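Local coordinates for protein intimin (Escherichia coli O127:H6 str. E2348/69, PDB 6TQD) that serves as a bacterial adhesin, whose extended passenger region, built in part from Ig-like domains, probably holds the adhesive tip away from the bacterial surface, at residues A[20-25]-A[64-69]; A[115-120]-A[200-205]; A[6-11]-A[92-97]; A[32-37]-A[57-62]. All blocks are in the same frame, centred on the assembly; numbering follows the deposited sequence. Where two conformers were deposited one is given.

Contact 1: A[20-25]-A[64-69]; sequences STQKIQ and AILPAY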
loop_
_atom_site.group_PDB
_atom_site.type_symbol
_atom_site.label_atom_id
_atom_site.label_comp_id
_atom_site.label_asym_id
_atom_site.label_seq_id
_atom_site.Cartn_x
_atom_site.Cartn_y
_atom_site.Cartn_z
ATOM N N SER A 20 10.443 6.400 3.546
ATOM C CA SER A 20 11.636 5.592 3.769
ATOM C C SER A 20 12.632 5.726 2.611
ATOM O O SER A 20 12.305 6.195 1.518
ATOM C CB SER A 20 11.274 4.112 3.968
ATOM O OG SER A 20 10.776 3.514 2.794
ATOM N N THR A 21 13.864 5.318 2.886
ATOM C CA THR A 21 14.918 5.225 1.886
ATOM C C THR A 21 15.093 3.764 1.507
ATOM O O THR A 21 15.281 2.911 2.376
ATOM C CB THR A 21 16.231 5.773 2.457
ATOM O OG1 THR A 21 16.077 7.157 2.791
ATOM C CG2 THR A 21 17.353 5.632 1.438
ATOM N N GLN A 22 15.033 3.477 0.210
ATOM C CA GLN A 22 15.043 2.114 -0.303
ATOM C C GLN A 22 16.175 1.965 -1.311
ATOM O O GLN A 22 16.186 2.642 -2.346
ATOM C CB GLN A 22 13.708 1.794 -0.975
ATOM C CG GLN A 22 12.527 1.845 -0.024
ATOM C CD GLN A 22 12.539 0.702 0.971
ATOM O OE1 GLN A 22 13.089 -0.364 0.698
ATOM N NE2 GLN A 22 11.934 0.917 2.132
ATOM N N LYS A 23 17.108 1.065 -1.017
ATOM C CA LYS A 23 18.197 0.786 -1.943
ATOM C C LYS A 23 17.649 0.106 -3.192
ATOM O O LYS A 23 16.749 -0.729 -3.115
ATOM C CB LYS A 23 19.222 -0.127 -1.277
ATOM C CG LYS A 23 20.424 -0.470 -2.136
ATOM C CD LYS A 23 21.277 -1.556 -1.489
ATOM C CE LYS A 23 22.376 -2.049 -2.425
ATOM N NZ LYS A 23 21.833 -2.759 -3.621
ATOM N N ILE A 24 18.210 0.471 -4.341
ATOM C CA ILE A 24 17.840 -0.072 -5.640
ATOM C C ILE A 24 18.947 -0.999 -6.108
ATOM O O ILE A 24 20.121 -0.618 -6.104
ATOM C CB ILE A 24 17.653 1.071 -6.653
ATOM C CG1 ILE A 24 16.508 1.998 -6.231
ATOM C CG2 ILE A 24 17.403 0.497 -8.031
ATOM C CD1 ILE A 24 16.524 3.358 -6.883
ATOM N N GLN A 25 18.585 -2.212 -6.510
ATOM C CA GLN A 25 19.536 -3.171 -7.056
ATOM C C GLN A 25 19.497 -3.122 -8.578
ATOM O O GLN A 25 18.447 -3.377 -9.188
ATOM C CB GLN A 25 19.278 -4.586 -6.548
ATOM C CG GLN A 25 20.331 -5.577 -7.008
ATOM C CD GLN A 25 20.077 -6.989 -6.525
ATOM O OE1 GLN A 25 19.071 -7.265 -5.874
ATOM N NE2 GLN A 25 20.999 -7.893 -6.837
ATOM N N ALA A 64 15.903 5.151 -3.597
ATOM C CA ALA A 64 14.677 5.906 -3.752
ATOM C C ALA A 64 14.268 6.446 -2.391
ATOM O O ALA A 64 14.281 5.705 -1.402
ATOM C CB ALA A 64 13.563 5.027 -4.320
ATOM N N ILE A 65 13.945 7.732 -2.348
ATOM C CA ILE A 65 13.300 8.365 -1.204
ATOM C C ILE A 65 11.811 8.368 -1.514
ATOM O O ILE A 65 11.366 9.024 -2.456
ATOM C CB ILE A 65 13.822 9.785 -0.972
ATOM C CG1 ILE A 65 15.357 9.803 -0.934
ATOM C CG2 ILE A 65 13.219 10.350 0.313
ATOM C CD1 ILE A 65 15.976 8.789 -0.008
ATOM N N LEU A 66 11.039 7.622 -0.728
ATOM C CA LEU A 66 9.629 7.446 -1.031
ATOM C C LEU A 66 8.816 8.642 -0.545
ATOM O O LEU A 66 9.109 9.204 0.516
ATOM C CB LEU A 66 9.121 6.167 -0.372
ATOM C CG LEU A 66 9.298 4.892 -1.213
ATOM C CD1 LEU A 66 10.738 4.712 -1.653
ATOM C CD2 LEU A 66 8.812 3.656 -0.475
ATOM N N PRO A 67 7.814 9.069 -1.305
ATOM C CA PRO A 67 6.971 10.184 -0.851
ATOM C C PRO A 67 6.067 9.770 0.307
ATOM O O PRO A 67 6.005 8.605 0.705
ATOM C CB PRO A 67 6.150 10.543 -2.090
ATOM C CG PRO A 67 6.091 9.303 -2.872
ATOM C CD PRO A 67 7.409 8.593 -2.637
ATOM N N ALA A 68 5.359 10.758 0.845
ATOM C CA ALA A 68 4.303 10.482 1.804
ATOM C C ALA A 68 3.165 9.718 1.140
ATOM O O ALA A 68 2.905 9.850 -0.057
ATOM C CB ALA A 68 3.765 11.783 2.393
ATOM N N TYR A 69 2.477 8.916 1.941
ATOM C CA TYR A 69 1.348 8.147 1.448
ATOM C C TYR A 69 0.194 9.083 1.125
ATOM O O TYR A 69 -0.093 10.024 1.876
ATOM C CB TYR A 69 0.912 7.161 2.524
ATOM C CG TYR A 69 -0.199 6.228 2.142
ATOM C CD1 TYR A 69 0.035 5.095 1.381
ATOM C CD2 TYR A 69 -1.506 6.483 2.542
ATOM C CE1 TYR A 69 -0.994 4.237 1.044
ATOM C CE2 TYR A 69 -2.532 5.636 2.217
ATOM C CZ TYR A 69 -2.279 4.515 1.462
ATOM O OH TYR A 69 -3.317 3.673 1.141
#

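Contact 2: A[115-120]-A[200-205]; sequences FTADKT and NAVIFV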
loop_
_atom_site.group_PDB
_atom_site.type_symbol
_atom_site.label_atom_id
_atom_site.label_comp_id
_atom_site.label_asym_id
_atom_site.label_seq_id
_atom_site.Cartn_x
_atom_site.Cartn_y
_atom_site.Cartn_z
ATOM N N PHE A 115 -10.787 0.135 6.192
ATOM C CA PHE A 115 -11.989 -0.428 6.808
ATOM C C PHE A 115 -12.904 0.760 7.100
ATOM O O PHE A 115 -12.649 1.527 8.035
ATOM C CB PHE A 115 -11.655 -1.209 8.072
ATOM C CG PHE A 115 -12.803 -2.012 8.618
ATOM C CD1 PHE A 115 -13.609 -2.757 7.768
ATOM C CD2 PHE A 115 -13.056 -2.054 9.979
ATOM C CE1 PHE A 115 -14.654 -3.511 8.266
ATOM C CE2 PHE A 115 -14.104 -2.801 10.481
ATOM C CZ PHE A 115 -14.902 -3.534 9.620
ATOM N N THR A 116 -13.944 0.908 6.284
ATOM C CA THR A 116 -14.776 2.099 6.298
ATOM C C THR A 116 -16.246 1.709 6.354
ATOM O O THR A 116 -16.641 0.619 5.931
ATOM C CB THR A 116 -14.546 2.950 5.038
ATOM O OG1 THR A 116 -14.824 2.174 3.866
ATOM C CG2 THR A 116 -13.102 3.423 4.977
ATOM N N ALA A 117 -17.046 2.622 6.877
ATOM C CA ALA A 117 -18.488 2.452 6.978
ATOM C C ALA A 117 -19.206 3.363 5.989
ATOM O O ALA A 117 -18.704 4.432 5.623
ATOM C CB ALA A 117 -18.957 2.763 8.399
ATOM N N ASP A 118 -20.390 2.933 5.560
ATOM C CA ASP A 118 -21.169 3.728 4.626
ATOM C C ASP A 118 -21.879 4.900 5.290
ATOM O O ASP A 118 -22.369 5.787 4.582
ATOM C CB ASP A 118 -22.188 2.864 3.868
ATOM C CG ASP A 118 -23.310 2.353 4.749
ATOM O OD1 ASP A 118 -23.117 2.252 5.976
ATOM O OD2 ASP A 118 -24.405 2.072 4.198
ATOM N N LYS A 119 -21.935 4.940 6.619
ATOM C CA LYS A 119 -22.599 6.018 7.336
ATOM C C LYS A 119 -21.799 6.344 8.584
ATOM O O LYS A 119 -21.129 5.477 9.147
ATOM C CB LYS A 119 -24.006 5.613 7.796
ATOM C CG LYS A 119 -24.890 5.063 6.713
ATOM C CD LYS A 119 -26.106 4.384 7.314
ATOM C CE LYS A 119 -26.963 3.765 6.232
ATOM N NZ LYS A 119 -28.141 3.078 6.803
ATOM N N THR A 120 -21.893 7.597 9.027
ATOM C CA THR A 120 -21.244 8.011 10.265
ATOM C C THR A 120 -22.176 7.908 11.461
ATOM O O THR A 120 -21.712 7.958 12.607
ATOM C CB THR A 120 -20.745 9.456 10.148
ATOM O OG1 THR A 120 -21.851 10.334 9.915
ATOM C CG2 THR A 120 -19.737 9.582 9.011
ATOM N N ASN A 200 -13.104 4.050 11.874
ATOM C CA ASN A 200 -13.468 5.235 12.631
ATOM C C ASN A 200 -14.751 4.964 13.414
ATOM O O ASN A 200 -15.602 4.177 13.001
ATOM C CB ASN A 200 -13.692 6.421 11.694
ATOM C CG ASN A 200 -12.399 6.983 11.139
ATOM O OD1 ASN A 200 -11.315 6.736 11.672
ATOM N ND2 ASN A 200 -12.509 7.752 10.063
ATOM N N ALA A 201 -14.875 5.614 14.565
ATOM C CA ALA A 201 -16.061 5.435 15.382
ATOM C C ALA A 201 -17.280 5.906 14.612
ATOM O O ALA A 201 -17.209 6.864 13.838
ATOM C CB ALA A 201 -15.939 6.249 16.670
ATOM N N VAL A 202 -18.397 5.209 14.817
ATOM C CA VAL A 202 -19.709 5.643 14.366
ATOM C C VAL A 202 -20.545 5.860 15.616
ATOM O O VAL A 202 -20.200 5.411 16.705
ATOM C CB VAL A 202 -20.376 4.627 13.426
ATOM C CG1 VAL A 202 -19.522 4.410 12.186
ATOM C CG2 VAL A 202 -20.617 3.305 14.144
ATOM N N ILE A 203 -21.655 6.566 15.454
ATOM C CA ILE A 203 -22.518 6.904 16.579
ATOM C C ILE A 203 -23.942 6.487 16.251
ATOM O O ILE A 203 -24.461 6.817 15.178
ATOM C CB ILE A 203 -22.438 8.405 16.929
ATOM C CG1 ILE A 203 -23.229 8.689 18.205
ATOM C CG2 ILE A 203 -22.951 9.257 15.772
ATOM C CD1 ILE A 203 -22.871 10.015 18.856
ATOM N N PHE A 204 -24.588 5.795 17.187
ATOM C CA PHE A 204 -26.012 5.490 17.080
ATOM C C PHE A 204 -26.776 6.519 17.904
ATOM O O PHE A 204 -26.402 6.810 19.047
ATOM C CB PHE A 204 -26.293 4.071 17.574
ATOM C CG PHE A 204 -25.816 2.992 16.631
ATOM C CD1 PHE A 204 -26.625 2.540 15.603
ATOM C CD2 PHE A 204 -24.549 2.444 16.762
ATOM C CE1 PHE A 204 -26.198 1.556 14.739
ATOM C CE2 PHE A 204 -24.114 1.460 15.895
ATOM C CZ PHE A 204 -24.933 1.016 14.881
ATOM N N VAL A 205 -27.842 7.074 17.315
ATOM C CA VAL A 205 -28.525 8.247 17.848
ATOM C C VAL A 205 -29.987 7.922 18.133
ATOM O O VAL A 205 -30.653 7.245 17.341
ATOM C CB VAL A 205 -28.420 9.432 16.862
ATOM C CG1 VAL A 205 -28.973 10.707 17.487
ATOM C CG2 VAL A 205 -26.974 9.638 16.416
HETATM O O HOH W 1 -13.089 4.021 9.022
#

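Contact 3: A[6-11]-A[92-97]; sequences LSLNIP and NNVLLT. With NA (sodium ion), chain I.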
loop_
_atom_site.group_PDB
_atom_site.type_symbol
_atom_site.label_atom_id
_atom_site.label_comp_id
_atom_site.label_asym_id
_atom_site.label_seq_id
_atom_site.Cartn_x
_atom_site.Cartn_y
_atom_site.Cartn_z
ATOM N N LEU A 6 25.935 -3.906 -23.966
ATOM C CA LEU A 6 25.504 -3.201 -22.760
ATOM C C LEU A 6 24.085 -3.613 -22.415
ATOM O O LEU A 6 23.187 -3.466 -23.252
ATOM C CB LEU A 6 25.563 -1.691 -22.996
ATOM C CG LEU A 6 25.173 -0.806 -21.821
ATOM C CD1 LEU A 6 26.019 -1.137 -20.607
ATOM C CD2 LEU A 6 25.302 0.660 -22.211
ATOM N N SER A 7 23.884 -4.111 -21.202
ATOM C CA SER A 7 22.551 -4.472 -20.730
ATOM C C SER A 7 22.350 -3.972 -19.305
ATOM O O SER A 7 23.301 -3.851 -18.521
ATOM C CB SER A 7 22.317 -5.989 -20.768
ATOM O OG SER A 7 23.107 -6.664 -19.809
ATOM N N LEU A 8 21.095 -3.643 -18.990
ATOM C CA LEU A 8 20.658 -3.254 -17.655
ATOM C C LEU A 8 19.411 -4.053 -17.302
ATOM O O LEU A 8 18.459 -4.108 -18.086
ATOM C CB LEU A 8 20.323 -1.765 -17.637
ATOM C CG LEU A 8 19.699 -1.211 -16.355
ATOM C CD1 LEU A 8 20.649 -1.327 -15.172
ATOM C CD2 LEU A 8 19.278 0.250 -16.566
ATOM N N ASN A 9 19.416 -4.676 -16.131
ATOM C CA ASN A 9 18.243 -5.353 -15.598
ATOM C C ASN A 9 18.011 -4.887 -14.171
ATOM O O ASN A 9 18.963 -4.634 -13.430
ATOM C CB ASN A 9 18.400 -6.879 -15.635
ATOM C CG ASN A 9 18.305 -7.449 -17.062
ATOM O OD1 ASN A 9 19.255 -7.368 -17.845
ATOM N ND2 ASN A 9 17.157 -8.037 -17.400
ATOM N N ILE A 10 16.738 -4.756 -13.812
ATOM C CA ILE A 10 16.315 -4.371 -12.471
ATOM C C ILE A 10 15.468 -5.503 -11.923
ATOM O O ILE A 10 14.281 -5.601 -12.220
ATOM C CB ILE A 10 15.553 -3.031 -12.487
ATOM C CG1 ILE A 10 16.420 -1.961 -13.168
ATOM C CG2 ILE A 10 15.165 -2.631 -11.057
ATOM C CD1 ILE A 10 15.827 -0.565 -13.177
ATOM N N PRO A 11 16.069 -6.417 -11.148
ATOM C CA PRO A 11 15.382 -7.675 -10.819
ATOM C C PRO A 11 14.218 -7.512 -9.868
ATOM O O PRO A 11 13.339 -8.379 -9.853
ATOM C CB PRO A 11 16.484 -8.525 -10.171
ATOM C CG PRO A 11 17.470 -7.530 -9.660
ATOM C CD PRO A 11 17.453 -6.398 -10.641
ATOM N N ASN A 92 18.681 -0.531 -22.670
ATOM C CA ASN A 92 17.259 -0.233 -22.664
ATOM C C ASN A 92 16.954 0.742 -21.526
ATOM O O ASN A 92 17.694 0.852 -20.541
ATOM C CB ASN A 92 16.469 -1.511 -22.384
ATOM C CG ASN A 92 16.509 -2.509 -23.520
ATOM O OD1 ASN A 92 16.584 -2.140 -24.688
ATOM N ND2 ASN A 92 16.451 -3.791 -23.180
ATOM N N ASN A 93 15.826 1.450 -21.657
ATOM C CA ASN A 93 15.288 2.277 -20.579
ATOM C C ASN A 93 14.385 1.354 -19.767
ATOM O O ASN A 93 13.331 0.933 -20.248
ATOM C CB ASN A 93 14.535 3.466 -21.172
ATOM C CG ASN A 93 14.465 4.649 -20.229
ATOM O OD1 ASN A 93 15.205 4.730 -19.235
ATOM N ND2 ASN A 93 13.614 5.608 -20.568
ATOM N N VAL A 94 14.808 1.024 -18.557
ATOM C CA VAL A 94 14.233 -0.083 -17.805
ATOM C C VAL A 94 13.320 0.441 -16.711
ATOM O O VAL A 94 13.687 1.341 -15.942
ATOM C CB VAL A 94 15.354 -0.965 -17.213
ATOM C CG1 VAL A 94 14.785 -2.137 -16.461
ATOM C CG2 VAL A 94 16.283 -1.453 -18.322
ATOM N N LEU A 95 12.154 -0.182 -16.593
ATOM C CA LEU A 95 11.131 0.238 -15.656
ATOM C C LEU A 95 11.419 -0.303 -14.266
ATOM O O LEU A 95 11.784 -1.470 -14.084
ATOM C CB LEU A 95 9.784 -0.307 -16.135
ATOM C CG LEU A 95 8.585 -0.131 -15.211
ATOM C CD1 LEU A 95 8.273 1.337 -15.024
ATOM C CD2 LEU A 95 7.397 -0.880 -15.785
ATOM N N LEU A 96 11.271 0.574 -13.285
ATOM C CA LEU A 96 11.239 0.225 -11.873
ATOM C C LEU A 96 9.925 0.758 -11.319
ATOM O O LEU A 96 9.600 1.931 -11.528
ATOM C CB LEU A 96 12.404 0.871 -11.132
ATOM C CG LEU A 96 12.417 0.848 -9.603
ATOM C CD1 LEU A 96 12.504 -0.574 -9.065
ATOM C CD2 LEU A 96 13.549 1.691 -9.041
ATOM N N THR A 97 9.181 -0.093 -10.621
ATOM C CA THR A 97 7.916 0.281 -10.006
ATOM C C THR A 97 8.116 0.390 -8.502
ATOM O O THR A 97 8.654 -0.531 -7.870
ATOM C CB THR A 97 6.824 -0.731 -10.351
ATOM O OG1 THR A 97 6.690 -0.823 -11.782
ATOM C CG2 THR A 97 5.481 -0.317 -9.744
HETATM NA NA NA I . 11.975 -5.746 -12.913
HETATM O O HOH W 2 17.366 -4.347 -20.587
HETATM O O HOH W 3 11.024 -7.049 -11.101
HETATM O O HOH W 4 11.817 -3.647 -12.165
HETATM O O HOH W 5 12.437 -4.091 -14.877
HETATM O O HOH W 6 9.378 -6.248 -13.236
#

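Contact 4: A[32-37]-A[57-62]; sequences YGLDRI and QSAQDY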
loop_
_atom_site.group_PDB
_atom_site.type_symbol
_atom_site.label_atom_id
_atom_site.label_comp_id
_atom_site.label_asym_id
_atom_site.label_seq_id
_atom_site.Cartn_x
_atom_site.Cartn_y
_atom_site.Cartn_z
ATOM N N TYR A 32 32.348 -2.374 -22.486
ATOM C CA TYR A 32 33.280 -1.254 -22.514
ATOM C C TYR A 32 33.401 -0.518 -21.185
ATOM O O TYR A 32 34.264 0.361 -21.060
ATOM C CB TYR A 32 32.903 -0.262 -23.626
ATOM C CG TYR A 32 32.877 -0.901 -24.984
ATOM C CD1 TYR A 32 34.014 -1.531 -25.494
ATOM C CD2 TYR A 32 31.743 -0.866 -25.776
ATOM C CE1 TYR A 32 33.994 -2.132 -26.731
ATOM C CE2 TYR A 32 31.716 -1.463 -27.026
ATOM C CZ TYR A 32 32.854 -2.089 -27.500
ATOM O OH TYR A 32 32.839 -2.684 -28.748
ATOM N N GLY A 33 32.602 -0.865 -20.185
ATOM C CA GLY A 33 32.678 -0.228 -18.893
ATOM C C GLY A 33 31.529 0.732 -18.640
ATOM O O GLY A 33 31.258 1.623 -19.446
ATOM N N LEU A 34 30.869 0.570 -17.501
ATOM C CA LEU A 34 29.760 1.442 -17.154
ATOM C C LEU A 34 30.267 2.849 -16.874
ATOM O O LEU A 34 31.275 3.040 -16.183
ATOM C CB LEU A 34 29.044 0.902 -15.916
ATOM C CG LEU A 34 27.877 1.728 -15.360
ATOM C CD1 LEU A 34 26.696 1.741 -16.315
ATOM C CD2 LEU A 34 27.448 1.221 -13.980
ATOM N N ASP A 35 29.579 3.841 -17.441
ATOM C CA ASP A 35 29.854 5.239 -17.143
ATOM C C ASP A 35 28.877 5.821 -16.130
ATOM O O ASP A 35 29.297 6.485 -15.173
ATOM C CB ASP A 35 29.848 6.064 -18.441
ATOM C CG ASP A 35 30.181 7.528 -18.203
ATOM O OD1 ASP A 35 31.369 7.837 -18.007
ATOM O OD2 ASP A 35 29.242 8.357 -18.189
ATOM N N ARG A 36 27.578 5.586 -16.310
ATOM C CA ARG A 36 26.579 6.224 -15.462
ATOM C C ARG A 36 25.217 5.595 -15.700
ATOM O O ARG A 36 24.996 4.876 -16.683
ATOM C CB ARG A 36 26.493 7.719 -15.766
ATOM C CG ARG A 36 25.945 7.996 -17.146
ATOM C CD ARG A 36 26.059 9.453 -17.495
ATOM N NE ARG A 36 25.404 9.769 -18.763
ATOM C CZ ARG A 36 25.917 9.532 -19.959
ATOM N NH1 ARG A 36 27.102 8.952 -20.084
ATOM N NH2 ARG A 36 25.230 9.880 -21.041
ATOM N N ILE A 37 24.293 5.893 -14.776
ATOM C CA ILE A 37 22.877 5.589 -14.890
ATOM C C ILE A 37 22.135 6.922 -14.922
ATOM O O ILE A 37 22.413 7.803 -14.096
ATOM C CB ILE A 37 22.371 4.765 -13.687
ATOM C CG1 ILE A 37 23.259 3.551 -13.402
ATOM C CG2 ILE A 37 20.944 4.348 -13.918
ATOM C CD1 ILE A 37 23.288 2.507 -14.504
ATOM N N GLN A 57 30.965 5.528 -3.955
ATOM C CA GLN A 57 31.788 5.814 -5.122
ATOM C C GLN A 57 31.362 5.023 -6.355
ATOM O O GLN A 57 31.995 5.161 -7.406
ATOM C CB GLN A 57 33.263 5.540 -4.804
ATOM C CG GLN A 57 33.807 6.300 -3.601
ATOM C CD GLN A 57 33.452 5.638 -2.282
ATOM O OE1 GLN A 57 32.662 4.694 -2.241
ATOM N NE2 GLN A 57 34.038 6.130 -1.194
ATOM N N SER A 58 30.296 4.227 -6.259
ATOM C CA SER A 58 29.869 3.351 -7.343
ATOM C C SER A 58 28.870 4.058 -8.247
ATOM O O SER A 58 27.886 4.633 -7.769
ATOM C CB SER A 58 29.229 2.083 -6.775
ATOM O OG SER A 58 28.482 1.407 -7.772
ATOM N N ALA A 59 29.125 4.008 -9.554
ATOM C CA ALA A 59 28.237 4.643 -10.520
ATOM C C ALA A 59 26.871 3.974 -10.625
ATOM O O ALA A 59 26.003 4.510 -11.326
ATOM C CB ALA A 59 28.887 4.645 -11.906
ATOM N N GLN A 60 26.649 2.830 -9.969
ATOM C CA GLN A 60 25.351 2.170 -10.055
ATOM C C GLN A 60 24.626 2.089 -8.717
ATOM O O GLN A 60 23.667 1.312 -8.589
ATOM C CB GLN A 60 25.447 0.756 -10.651
ATOM C CG GLN A 60 26.208 -0.249 -9.810
ATOM C CD GLN A 60 25.945 -1.680 -10.252
ATOM O OE1 GLN A 60 25.084 -2.362 -9.692
ATOM N NE2 GLN A 60 26.668 -2.134 -11.256
ATOM N N ASP A 61 25.047 2.867 -7.719
ATOM C CA ASP A 61 24.499 2.782 -6.365
ATOM C C ASP A 61 23.481 3.900 -6.173
ATOM O O ASP A 61 23.847 5.049 -5.901
ATOM C CB ASP A 61 25.618 2.877 -5.332
ATOM C CG ASP A 61 25.125 2.659 -3.914
ATOM O OD1 ASP A 61 23.968 2.222 -3.744
ATOM O OD2 ASP A 61 25.896 2.931 -2.969
ATOM N N TYR A 62 22.200 3.553 -6.289
ATOM C CA TYR A 62 21.109 4.506 -6.188
ATOM C C TYR A 62 20.098 4.042 -5.152
ATOM O O TYR A 62 20.037 2.865 -4.791
ATOM C CB TYR A 62 20.411 4.670 -7.549
ATOM C CG TYR A 62 21.229 5.519 -8.476
ATOM C CD1 TYR A 62 22.220 4.957 -9.278
ATOM C CD2 TYR A 62 21.036 6.880 -8.536
ATOM C CE1 TYR A 62 22.986 5.749 -10.107
ATOM C CE2 TYR A 62 21.767 7.668 -9.367
ATOM C CZ TYR A 62 22.763 7.099 -10.141
ATOM O OH TYR A 62 23.501 7.903 -10.974
HETATM O O HOH W 7 25.595 6.868 -12.262
#

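Contact 1: A[20-25]-A[64-69]
Thr-21 and Gln-22 pair with Ile-65 and Ala-64 as antiparallel neighbours, the first couple non-hydrogen-bonded (CA to CA 4.7 Å) and the second hydrogen-bonded. In the latter, Gln-22 N donates to Ala-64 O and Ala-64 N returns a bond of 2.8 Å to Gln-22 O. One step further, just before strand 21-30 begins and just after strand 62-65 ends, Leu-66 N still reaches Ser-20 O at 2.9 Å, its N-H...O angle of 174° making it nearly straight. Side chains sort onto two faces. Thr-21 and Ile-65 run side by side on one, where the end methyl CD1 of Ile-65 lies 3.2 Å from Thr-21 OG1 and also touches CG2. On the other, which carries Gln-22 and Ala-64, Gln-22 CG, set anti to the carbonyl carbon (chi1 -63°), lies 3.8 Å from Leu-66 CD1. A bend at chi2 then turns the amide back along its own strand, where Gln-22 NE2 donates to Ser-20 OG at 2.9 Å, with that oxygen almost in the amide plane. Leu-66 and Ala-64 continue inward onto Ile-98 of strand 90-101, in the facing sheet of this beta sandwich. Backbone bonds thus set the register, Ala-64 and Leu-66 supply apolar contact toward the facing sheet, and the Gln-22 amide is held by a hydroxyl itself bonded to Thr-17 O.

Contact 2: A[115-120]-A[200-205]
Val-202 lays its CG1 methyl against Ala-117 CB at 4.2 Å and against the backbone oxygen Lys-119 O at 3.6 Å. This branch stands anti to the carbonyl carbon of Val-202 (chi1 -60°), and from there it meets the chain as it leaves strand 111-117. The contact belongs to the bacterial Ig-like domain, a beta sandwich, and spans its two sheets: strand 111-117 lies in one, strand 197-205 in the other. The connecting loop 118-120 carries the chain across, since strand 121-123 then runs parallel to 197-205 at the edge of the second sheet. The pairing with strand 121-123 extends back to Thr-120, whose O accepts from Ile-203 N at 3.2 Å with the donor tilted 26° from the carbonyl plane. Tyr-132 of strand 130-138 touches both Ala-117 and Val-202, so the small apolar patch continues into the sandwich. The Lys-119 ammonium leads away from 200-205 to a salt bridge with Glu-128. At the other end of the contact one water spans the backbones, donating to Phe-115 O at 2.7 Å and accepting from Asn-200 N at 2.9 Å.

Contact 3: A[6-11]-A[92-97]
Segments 6-11 and 92-97 face each other through side chains and water, their nearest CA atoms being 6.8 Å apart (Leu-8 to Asn-92) without direct backbone bonding. Val-94 is the central wedge. Its CG2 rests on Leu-8, 3.4 Å from the backbone oxygen Leu-8 O and 3.9 Å from CD2, while CG1, set anti to the backbone N (chi1 -178°), packs 3.7 Å from Ile-10 CG1. The Ile-10 and Val-94 side chains lie alongside each other, pointing opposite ways. The second Ile-10 branch, CG2, meets Leu-96 CD1 at 3.9 Å, these two side chains standing at about a right angle. Strand 6-9 is the edge of one sheet, bonded to strand 21-30, and strand 90-101 belongs to the other, so the contact closes one side of a two-sheet beta sandwich. Water joins the margin: one molecule bridges Leu-8 O and Asn-92 ND2. A sodium ion sits further along, bound by Ile-10 O at 2.4 Å and by four waters. Two of these waters donate to Leu-95 O, so that this carbonyl reaches the ion through its hydration shell, and a third makes a weak bond to Pro-11 O.

Contact 4: A[32-37]-A[57-62]
A single water joins three groups here: it accepts from Ile-37 N at 3.0 Å, donates to Ala-59 O at 2.6 Å, and pairs with Tyr-62 OH at 2.7 Å, lying at the ring edge and in its plane. It therefore links strand 34-40, through Ile-37 N, to two groups of segment 57-62. The loop contains a type I turn from Ser-58 to Asp-61, closed by a weak bond, and an ST turn in which Ser-58 OG accepts from Gln-60 N. Against it, Leu-34 CD2 presses on Gln-60 CB at 3.9 Å, the two side chains crossing at about a right angle, and also touches the Ala-59 methyl. Ile-37 and Tyr-62 pass flank to flank, each reaching toward the other's segment, with Ile-37 CB 3.8 Å from Tyr-62 CE1 in an oblique approach. With CG1 anti to the carbonyl carbon (chi1 -50°), the Ile-37 side chain also places that atom 3.6 Å from Ala-59 O. Asp-35 and Arg-36 turn away from the loop, form a salt bridge (Arg-36 NH1 to Asp-35 OD2 2.9 Å), and both face Tyr-84 in a classic beta bulge, with the Arg-36 guanidinium in a cation-pi contact with that ring. Beneath, Leu-34 and Ile-37 rest on strands 76-85 and 21-30, so the loop leading from strand 50-53 into strand 62-65 covers the edge strand 34-40 where the two sheets of the sandwich meet.

Overall arrangement
Contacts 1, 3 and 4 belong to one sandwich and contact 2 to the Ig-like domain beyond it, on the opposite side of the chain's centre; contacts 2 and 4 have centres about 53 Å apart, consistent with an extended two-domain rod. Contact 1, partly buried, is the one built on paired strands within a sheet. Contact 3, also partly buried, joins different sheets through aliphatic side chains. In contacts 2 and 4, at the surface, a water joins backbone groups of both segments, whereas in contact 3 water joins Leu-8 O to the Asn-92 amide and surrounds the ion. Contact 4 is nested within contact 1, and contact 1 within contact 3; Ile-24 touches Leu-96, linking contacts 1 and 3.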